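Local atomic coordinates of kelch domain-containing protein (Colletotrichum graminicola M1.001, PDB entry 5C86), a protein that probably oxidises alcohols at a copper centre, as a fungal member of the AA5 galactose oxidase and glyoxal oxidase family. Residues Leu340-Thr345 with Cys473-Phe478; Thr402-Asp407 with Asp441-Thr446; Ala408-Phe413 with Met466-Val471. One frame throughout, in Å; residues are numbered along the deposited sequence.

Contact 1. Residues Leu340-Thr345 with Cys473-Phe478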
loop_
_atom_site.group_PDB
_atom_site.type_symbol
_atom_site.label_atom_id
_atom_site.label_comp_id
_atom_site.label_asym_id
_atom_site.label_seq_id
_atom_site.Cartn_x
_atom_site.Cartn_y
_atom_site.Cartn_z
ATOM N N LEU A 340 -0.912 -6.242 -4.331
ATOM C CA LEU A 340 -1.924 -6.791 -5.254
ATOM C C LEU A 340 -1.555 -6.507 -6.688
ATOM O O LEU A 340 -1.236 -5.390 -7.034
ATOM C CB LEU A 340 -3.289 -6.140 -5.019
ATOM C CG LEU A 340 -4.438 -6.675 -5.834
ATOM C CD1 LEU A 340 -4.678 -8.092 -5.474
ATOM C CD2 LEU A 340 -5.687 -5.833 -5.593
ATOM N N MET A 341 -1.699 -7.529 -7.541
ATOM C CA MET A 341 -1.490 -7.436 -8.995
ATOM C C MET A 341 -2.846 -7.293 -9.753
ATOM O O MET A 341 -3.868 -7.746 -9.252
ATOM C CB MET A 341 -0.760 -8.705 -9.426
ATOM C CG MET A 341 0.560 -8.973 -8.686
ATOM S SD MET A 341 1.734 -7.609 -8.751
ATOM C CE MET A 341 2.247 -7.611 -10.420
ATOM N N ALA A 342 -2.782 -6.875 -11.001
ATOM C CA ALA A 342 -4.024 -6.715 -11.786
ATOM C C ALA A 342 -4.656 -8.064 -12.086
ATOM O O ALA A 342 -5.852 -8.172 -12.304
ATOM C CB ALA A 342 -3.697 -5.940 -13.056
ATOM N N ASP A 343 -3.889 -9.158 -12.022
ATOM C CA ASP A 343 -4.471 -10.498 -12.220
ATOM C C ASP A 343 -5.085 -11.042 -10.959
ATOM O O ASP A 343 -5.490 -12.200 -10.895
ATOM C CB ASP A 343 -3.533 -11.495 -12.894
ATOM C CG ASP A 343 -2.403 -11.916 -12.021
ATOM O OD1 ASP A 343 -2.254 -11.368 -10.945
ATOM O OD2 ASP A 343 -1.612 -12.809 -12.409
ATOM N N ALA A 344 -5.109 -10.240 -9.871
ATOM C CA ALA A 344 -5.732 -10.605 -8.603
ATOM C C ALA A 344 -4.938 -11.617 -7.750
ATOM O O ALA A 344 -5.429 -12.056 -6.725
ATOM C CB ALA A 344 -7.198 -11.046 -8.805
ATOM N N THR A 345 -3.710 -11.910 -8.185
ATOM C CA THR A 345 -2.746 -12.588 -7.346
ATOM C C THR A 345 -2.027 -11.484 -6.514
ATOM O O THR A 345 -2.159 -10.269 -6.757
ATOM C CB THR A 345 -1.681 -13.356 -8.182
ATOM O OG1 THR A 345 -0.896 -12.399 -8.870
ATOM C CG2 THR A 345 -2.384 -14.359 -9.075
ATOM N N CYS A 473 -12.314 -11.177 -12.630
ATOM C CA CYS A 473 -11.593 -10.974 -13.850
ATOM C C CYS A 473 -10.179 -10.488 -13.570
ATOM O O CYS A 473 -9.838 -10.104 -12.423
ATOM C CB CYS A 473 -12.287 -10.050 -14.795
ATOM S SG CYS A 473 -12.422 -8.344 -14.222
ATOM N N VAL A 474 -9.340 -10.434 -14.621
ATOM C CA VAL A 474 -8.122 -9.640 -14.579
ATOM C C VAL A 474 -8.556 -8.190 -14.743
ATOM O O VAL A 474 -9.442 -7.835 -15.565
ATOM C CB VAL A 474 -7.171 -10.084 -15.710
ATOM C CG1 VAL A 474 -5.995 -9.129 -15.802
ATOM C CG2 VAL A 474 -6.755 -11.516 -15.504
ATOM N N ALA A 475 -8.017 -7.291 -13.955
ATOM C CA ALA A 475 -8.534 -5.918 -13.933
ATOM C C ALA A 475 -8.201 -5.115 -15.094
ATOM O O ALA A 475 -7.244 -5.389 -15.816
ATOM C CB ALA A 475 -8.076 -5.224 -12.669
ATOM N N GLN A 476 -9.072 -4.111 -15.343
ATOM C CA GLN A 476 -8.769 -3.039 -16.300
ATOM C C GLN A 476 -8.432 -1.785 -15.552
ATOM O O GLN A 476 -9.020 -1.504 -14.507
ATOM C CB GLN A 476 -9.932 -2.780 -17.283
ATOM C CG GLN A 476 -10.226 -3.993 -18.158
ATOM C CD GLN A 476 -9.007 -4.502 -18.937
ATOM O OE1 GLN A 476 -8.199 -3.725 -19.490
ATOM N NE2 GLN A 476 -8.901 -5.823 -19.031
ATOM N N PHE A 477 -7.505 -1.022 -16.089
ATOM C CA PHE A 477 -7.067 0.206 -15.404
ATOM C C PHE A 477 -7.877 1.395 -15.822
ATOM O O PHE A 477 -8.246 1.551 -16.993
ATOM C CB PHE A 477 -5.589 0.482 -15.694
ATOM C CG PHE A 477 -4.664 -0.456 -15.054
ATOM C CD1 PHE A 477 -4.194 -0.193 -13.793
ATOM C CD2 PHE A 477 -4.248 -1.648 -15.662
ATOM C CE1 PHE A 477 -3.343 -1.057 -13.179
ATOM C CE2 PHE A 477 -3.343 -2.506 -15.043
ATOM C CZ PHE A 477 -2.875 -2.209 -13.771
ATOM N N PHE A 478 -8.110 2.312 -14.905
ATOM C CA PHE A 478 -8.698 3.563 -15.226
ATOM C C PHE A 478 -8.255 4.589 -14.188
ATOM O O PHE A 478 -7.776 4.202 -13.127
ATOM C CB PHE A 478 -10.248 3.555 -15.327
ATOM C CG PHE A 478 -10.959 3.416 -13.992
ATOM C CD1 PHE A 478 -11.010 2.174 -13.356
ATOM C CD2 PHE A 478 -11.525 4.510 -13.367
ATOM C CE1 PHE A 478 -11.674 2.033 -12.146
ATOM C CE2 PHE A 478 -12.163 4.367 -12.135
ATOM C CZ PHE A 478 -12.254 3.150 -11.564
#
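Ala342 meets Ala475 through a single backbone hydrogen bond, the one bond that joins the two segments: Ala475 N gives its hydrogen to Ala342 O at 2.9 Å, almost straight at the hydrogen (175°). The donor is tilted 29° from the carbonyl plane. The same oxygen also faces the backbone of Val474, whose CA lies 3.5 Å from Ala342 O in a CA-H...O contact, so the oxygen takes one strong and one weak donor. The CG1 methyl of Val474 lies against this oxygen too.

Apolar contacts lie beside this bond. The methyl CB of Ala342 points at 473-478 and approaches the far end of the Phe477 ring obliquely, 3.9 Å from Phe477 CZ; Ala342 CB also lies 4.5 Å from Ala475 CB. With CG of Phe477 anti to the carbonyl carbon (chi1 -70°), the ring reaches back to Ala342 although its residue is two places beyond Ala475. The other branch of Val474, CG2, comes to 4.1 Å from Asp343 CB.

Segment 340-345 is the turn between antiparallel strands 336-340 and 346-350 of a propeller blade, whereas 473-478 leads into strand 476-481 of the C-terminal early set (E-set) domain. The contact thus joins the Kelch-type propeller to the domain that follows it.

Polar bonds inside the turn fix its shape. Met341 to Ala344 form a type I beta turn, and Asp343 adds an Asx turn: its OD1 accepts from Thr345 N, which arrives from above the carboxylate plane, and from Thr345 OG1 at 2.7 Å on the syn side. Two donors on one oxygen tie the carboxylate to its own turn, leaving CB to meet Val474. Arg384 spans the junction as well, its NH2 bonded to Asp343 O and more weakly to Cys473 O.

Contact 2. Residues Thr402-Asp407 with Asp441-Thr446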
loop_
_atom_site.group_PDB
_atom_site.type_symbol
_atom_site.label_atom_id
_atom_site.label_comp_id
_atom_site.label_asym_id
_atom_site.label_seq_id
_atom_site.Cartn_x
_atom_site.Cartn_y
_atom_site.Cartn_z
ATOM N N THR A 402 -19.514 2.416 -17.896
ATOM C CA THR A 402 -20.157 1.217 -18.324
ATOM C C THR A 402 -19.071 0.151 -18.615
ATOM O O THR A 402 -18.148 0.418 -19.415
ATOM C CB THR A 402 -21.050 1.432 -19.567
ATOM O OG1 THR A 402 -22.084 2.373 -19.214
ATOM C CG2 THR A 402 -21.720 0.148 -19.996
ATOM N N ILE A 403 -19.233 -1.011 -18.013
ATOM C CA ILE A 403 -18.312 -2.127 -18.055
ATOM C C ILE A 403 -19.003 -3.170 -18.916
ATOM O O ILE A 403 -20.083 -3.605 -18.522
ATOM C CB ILE A 403 -18.048 -2.671 -16.672
ATOM C CG1 ILE A 403 -17.529 -1.584 -15.726
ATOM C CG2 ILE A 403 -17.082 -3.895 -16.767
ATOM C CD1 ILE A 403 -17.957 -1.715 -14.306
ATOM N N THR A 404 -18.393 -3.603 -19.992
ATOM C CA THR A 404 -19.055 -4.694 -20.796
ATOM C C THR A 404 -18.242 -5.975 -20.595
ATOM O O THR A 404 -17.059 -5.982 -20.857
ATOM C CB THR A 404 -19.037 -4.311 -22.252
ATOM O OG1 THR A 404 -19.733 -3.060 -22.403
ATOM C CG2 THR A 404 -19.730 -5.368 -23.075
ATOM N N MET A 405 -18.904 -6.986 -20.094
ATOM C CA MET A 405 -18.360 -8.311 -19.807
ATOM C C MET A 405 -18.474 -9.159 -21.034
ATOM O O MET A 405 -19.456 -9.076 -21.784
ATOM C CB MET A 405 -19.057 -8.958 -18.630
ATOM C CG MET A 405 -19.072 -8.092 -17.357
ATOM S SD MET A 405 -17.398 -7.593 -16.841
ATOM C CE MET A 405 -16.725 -9.217 -16.506
ATOM N N GLN A 406 -17.525 -10.057 -21.179
ATOM C CA GLN A 406 -17.522 -11.018 -22.298
ATOM C C GLN A 406 -18.705 -11.960 -22.275
ATOM O O GLN A 406 -19.315 -12.205 -23.358
ATOM C CB GLN A 406 -16.204 -11.774 -22.257
ATOM C CG GLN A 406 -16.057 -12.790 -23.419
ATOM C CD GLN A 406 -14.726 -13.485 -23.239
ATOM O OE1 GLN A 406 -13.739 -12.912 -23.538
ATOM N NE2 GLN A 406 -14.710 -14.603 -22.567
ATOM N N ASP A 407 -19.035 -12.487 -21.103
ATOM C CA ASP A 407 -20.041 -13.508 -20.874
ATOM C C ASP A 407 -21.176 -12.932 -19.999
ATOM O O ASP A 407 -20.944 -12.307 -18.978
ATOM C CB ASP A 407 -19.443 -14.712 -20.123
ATOM C CG ASP A 407 -18.014 -15.074 -20.591
ATOM O OD1 ASP A 407 -17.989 -15.601 -21.740
ATOM O OD2 ASP A 407 -16.943 -14.768 -19.884
ATOM N N ASP A 441 -28.859 -7.356 -20.711
ATOM C CA ASP A 441 -28.360 -8.606 -21.258
ATOM C C ASP A 441 -27.424 -9.371 -20.357
ATOM O O ASP A 441 -26.868 -10.399 -20.763
ATOM C CB ASP A 441 -27.672 -8.268 -22.563
ATOM C CG ASP A 441 -26.524 -7.219 -22.420
ATOM O OD1 ASP A 441 -26.190 -6.753 -21.286
ATOM O OD2 ASP A 441 -25.940 -6.916 -23.481
ATOM N N GLY A 442 -27.207 -8.877 -19.143
ATOM C CA GLY A 442 -26.235 -9.462 -18.259
ATOM C C GLY A 442 -24.795 -9.302 -18.722
ATOM O O GLY A 442 -23.906 -9.960 -18.143
ATOM N N LYS A 443 -24.534 -8.403 -19.632
ATOM C CA LYS A 443 -23.160 -8.147 -20.136
ATOM C C LYS A 443 -22.686 -6.728 -19.817
ATOM O O LYS A 443 -21.569 -6.507 -19.288
ATOM C CB LYS A 443 -23.074 -8.392 -21.616
ATOM C CG LYS A 443 -23.182 -9.882 -22.008
ATOM C CD LYS A 443 -23.026 -10.137 -23.535
ATOM C CE LYS A 443 -22.043 -9.235 -24.401
ATOM N NZ LYS A 443 -20.509 -8.949 -24.395
ATOM N N SER A 444 -23.538 -5.769 -20.024
ATOM C CA SER A 444 -23.123 -4.397 -19.809
ATOM C C SER A 444 -23.708 -3.995 -18.424
ATOM O O SER A 444 -24.874 -4.285 -18.106
ATOM C CB SER A 444 -23.712 -3.479 -20.871
ATOM O OG SER A 444 -22.945 -3.693 -22.058
ATOM N N PHE A 445 -22.850 -3.398 -17.585
ATOM C CA PHE A 445 -23.183 -2.949 -16.257
ATOM C C PHE A 445 -22.670 -1.567 -16.088
ATOM O O PHE A 445 -21.509 -1.291 -16.416
ATOM C CB PHE A 445 -22.615 -3.823 -15.198
ATOM C CG PHE A 445 -23.185 -5.177 -15.187
ATOM C CD1 PHE A 445 -22.737 -6.106 -16.102
ATOM C CD2 PHE A 445 -24.178 -5.520 -14.272
ATOM C CE1 PHE A 445 -23.313 -7.360 -16.132
ATOM C CE2 PHE A 445 -24.740 -6.784 -14.305
ATOM C CZ PHE A 445 -24.301 -7.661 -15.280
ATOM N N THR A 446 -23.454 -0.676 -15.498
ATOM C CA THR A 446 -22.957 0.658 -15.317
ATOM C C THR A 446 -22.815 0.927 -13.818
ATOM O O THR A 446 -23.701 0.628 -13.047
ATOM C CB THR A 446 -23.886 1.714 -15.968
ATOM O OG1 THR A 446 -23.936 1.439 -17.401
ATOM C CG2 THR A 446 -23.396 3.131 -15.700
#
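Lys443, just ahead of strand 444-448, reaches across to the backbone carbonyl of Met405: Lys443 NZ bonds Met405 O at 2.8 Å. The chain is bent at chi3 (34°) and chi4, which turns the ammonium group back to the oxygen, NZ tilted 21° from the carbonyl plane, with Gln406 O farther away. One backbone bond also links the two residues, Met405 N giving to Lys443 O from above the carbonyl plane.

Beyond this bond the strands run antiparallel. Ile403 and Phe445 form a hydrogen-bonded pair, with Ile403 N to Phe445 O at 2.8 Å and nearly straight, and Phe445 N back to Ile403 O. On the face carrying the hydroxyls, Thr402 OG1 and Thr446 OG1 bond at 2.8 Å, and Thr404 OG1 and Ser444 OG more loosely at 3.3 Å. The other face is apolar, with Met405 CG slanting onto Phe445 CD1. Asp441 OD1 fastens the turn before the strand, taking both Lys443 N and Ser444 N from the same face of its carboxylate.

In the E-set domain, strand 400-405 lies between 387-390 and 444-448, with Ile403 and Met405 packed on strand 459-466.

Contact 3. Residues Ala408-Phe413 with Met466-Val471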
loop_
_atom_site.group_PDB
_atom_site.type_symbol
_atom_site.label_atom_id
_atom_site.label_comp_id
_atom_site.label_asym_id
_atom_site.label_seq_id
_atom_site.Cartn_x
_atom_site.Cartn_y
_atom_site.Cartn_z
ATOM N N ALA A 408 -22.420 -13.217 -20.313
ATOM C CA ALA A 408 -23.562 -12.799 -19.456
ATOM C C ALA A 408 -23.494 -13.407 -18.125
ATOM O O ALA A 408 -23.102 -14.554 -17.959
ATOM C CB ALA A 408 -24.885 -13.158 -20.131
ATOM N N GLY A 409 -23.878 -12.659 -17.107
ATOM C CA GLY A 409 -23.970 -13.177 -15.802
ATOM C C GLY A 409 -24.453 -12.122 -14.798
ATOM O O GLY A 409 -24.754 -11.027 -15.193
ATOM N N ALA A 410 -24.447 -12.498 -13.540
ATOM C CA ALA A 410 -24.718 -11.615 -12.426
ATOM C C ALA A 410 -23.317 -11.263 -11.844
ATOM O O ALA A 410 -22.616 -12.113 -11.351
ATOM C CB ALA A 410 -25.578 -12.293 -11.378
ATOM N N TYR A 411 -22.936 -10.018 -11.955
ATOM C CA TYR A 411 -21.627 -9.602 -11.532
ATOM C C TYR A 411 -21.679 -8.588 -10.381
ATOM O O TYR A 411 -22.665 -7.790 -10.278
ATOM C CB TYR A 411 -20.913 -8.908 -12.663
ATOM C CG TYR A 411 -20.513 -9.833 -13.802
ATOM C CD1 TYR A 411 -19.362 -10.637 -13.702
ATOM C CD2 TYR A 411 -21.324 -10.021 -14.898
ATOM C CE1 TYR A 411 -19.030 -11.532 -14.717
ATOM C CE2 TYR A 411 -20.953 -10.909 -15.885
ATOM C CZ TYR A 411 -19.782 -11.630 -15.781
ATOM O OH TYR A 411 -19.425 -12.450 -16.844
ATOM N N THR A 412 -20.642 -8.620 -9.568
ATOM C CA THR A 412 -20.334 -7.487 -8.644
ATOM C C THR A 412 -19.015 -6.894 -9.025
ATOM O O THR A 412 -18.297 -7.423 -9.842
ATOM C CB THR A 412 -20.256 -7.958 -7.196
ATOM O OG1 THR A 412 -19.270 -9.005 -7.059
ATOM C CG2 THR A 412 -21.635 -8.493 -6.664
ATOM N N PHE A 413 -18.741 -5.696 -8.533
ATOM C CA PHE A 413 -17.676 -4.902 -8.976
ATOM C C PHE A 413 -16.951 -4.207 -7.815
ATOM O O PHE A 413 -17.471 -3.945 -6.758
ATOM C CB PHE A 413 -18.099 -3.829 -10.001
ATOM C CG PHE A 413 -18.828 -4.350 -11.146
ATOM C CD1 PHE A 413 -20.183 -4.514 -11.134
ATOM C CD2 PHE A 413 -18.132 -4.746 -12.253
ATOM C CE1 PHE A 413 -20.826 -5.105 -12.232
ATOM C CE2 PHE A 413 -18.768 -5.348 -13.362
ATOM C CZ PHE A 413 -20.097 -5.521 -13.325
ATOM N N MET A 466 -16.505 -9.490 -10.586
ATOM C CA MET A 466 -16.549 -10.802 -9.971
ATOM C C MET A 466 -17.860 -11.472 -10.390
ATOM O O MET A 466 -18.936 -10.936 -10.227
ATOM C CB MET A 466 -16.418 -10.709 -8.453
ATOM C CG MET A 466 -15.006 -10.300 -8.025
ATOM S SD MET A 466 -14.917 -9.258 -6.546
ATOM C CE MET A 466 -15.800 -7.784 -7.100
ATOM N N ASN A 467 -17.764 -12.696 -10.939
ATOM C CA ASN A 467 -18.947 -13.448 -11.261
ATOM C C ASN A 467 -19.697 -13.872 -10.006
ATOM O O ASN A 467 -19.333 -13.546 -8.855
ATOM C CB ASN A 467 -18.575 -14.638 -12.203
ATOM C CG ASN A 467 -17.856 -15.747 -11.521
ATOM O OD1 ASN A 467 -17.800 -15.854 -10.303
ATOM N ND2 ASN A 467 -17.305 -16.683 -12.357
ATOM N N GLU A 468 -20.812 -14.549 -10.226
ATOM C CA GLU A 468 -21.709 -14.874 -9.170
ATOM C C GLU A 468 -21.059 -15.783 -8.127
ATOM O O GLU A 468 -21.404 -15.720 -6.907
ATOM C CB GLU A 468 -22.986 -15.514 -9.755
ATOM C CG GLU A 468 -24.100 -15.713 -8.753
ATOM C CD GLU A 468 -25.481 -15.979 -9.406
ATOM O OE1 GLU A 468 -25.607 -16.198 -10.661
ATOM O OE2 GLU A 468 -26.492 -15.947 -8.653
ATOM N N ALA A 469 -20.107 -16.641 -8.547
ATOM C CA ALA A 469 -19.351 -17.469 -7.623
ATOM C C ALA A 469 -18.237 -16.710 -6.907
ATOM O O ALA A 469 -17.519 -17.256 -6.093
ATOM C CB ALA A 469 -18.755 -18.698 -8.334
ATOM N N GLY A 470 -17.959 -15.480 -7.304
ATOM C CA GLY A 470 -16.924 -14.712 -6.646
ATOM C C GLY A 470 -15.579 -14.668 -7.364
ATOM O O GLY A 470 -14.674 -14.026 -6.837
ATOM N N VAL A 471 -15.484 -15.234 -8.566
ATOM C CA VAL A 471 -14.238 -15.222 -9.261
ATOM C C VAL A 471 -13.998 -13.922 -9.992
ATOM O O VAL A 471 -14.833 -13.485 -10.793
ATOM C CB VAL A 471 -14.234 -16.380 -10.337
ATOM C CG1 VAL A 471 -12.931 -16.363 -11.048
ATOM C CG2 VAL A 471 -14.622 -17.703 -9.662
HETATM O O HOH W 1 -21.966 -14.660 -13.049
HETATM O O HOH W 2 -24.632 -15.355 -13.004
HETATM O O HOH W 3 -20.166 -11.504 -7.286
#
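Thr412 OG1 stands between its backbone N and carbonyl carbon (chi1 57°), which sets the hydroxyl against the base of the Met466 side chain, 3.6 Å from Met466 CB. The methionine puts CG anti to its carbonyl carbon (chi1 -71°); in one of its two conformers the chain then bends so that the CE methyl also comes near Thr412, a contact that remains doubtful. Beneath these side chains the backbones form an antiparallel hydrogen-bonded pair: Thr412 N gives to Met466 O in the carbonyl plane, and Met466 N returns a bond to Thr412 O at 2.8 Å.

Tyr411 lies next to this pair. Its CA makes a CA-H...O contact with Met466 O, and Tyr411 CD1 comes obliquely to 3.7 Å from Asn467 CA. Ring and Asn467 amide planes are 35° apart. The hydroxyl end of Tyr411 is tied to Asp407 O, just ahead of the segment.

The pairing is the end of the antiparallel partnership between strands 412-422 and 459-466 of the E-set domain, where the second strand turns away. Asn467 to Gly470 make a type I beta turn, and Asn467 OD1 helps to hold the loop by accepting from Val471 N, which comes from above the amide plane.

Past the last backbone bond, water takes over. Ala410 O and Glu468 N lie 3.2 Å apart at an angle too poor for a bond; water 1 instead accepts from Glu468 N, and weakly from Ala410 N. Water 2 accepts from Ala410 N and donates to Glu468 OE1, whose extended chain brings its carboxylate end to Ala410 CB. On the threonine side, water 3 links Thr412 OG1 to Asn467 O, each at 2.7 Å.

In the fold
Contacts 2 and 3 are neighbours within the E-set domain, their centres about 11 Å apart and their segments alternating along the chain. They touch directly: Gly442 O and Gly409 N probably share a hydrogen bond (2.9 Å), and Phe445 CE1 packs on Tyr411 CD2 at 3.5 Å. Contact 1, about 17 Å from contact 2 and 15 Å from contact 3 between centres, lies where that domain meets the propeller; 466-471 and 473-478 are separated in sequence by Pro472 alone. All three lie away from the copper ligands Tyr120, His335 and His423. The metal is absent from this apo form. Strand 336-340, whose last residue begins contact 1, starts directly after His335.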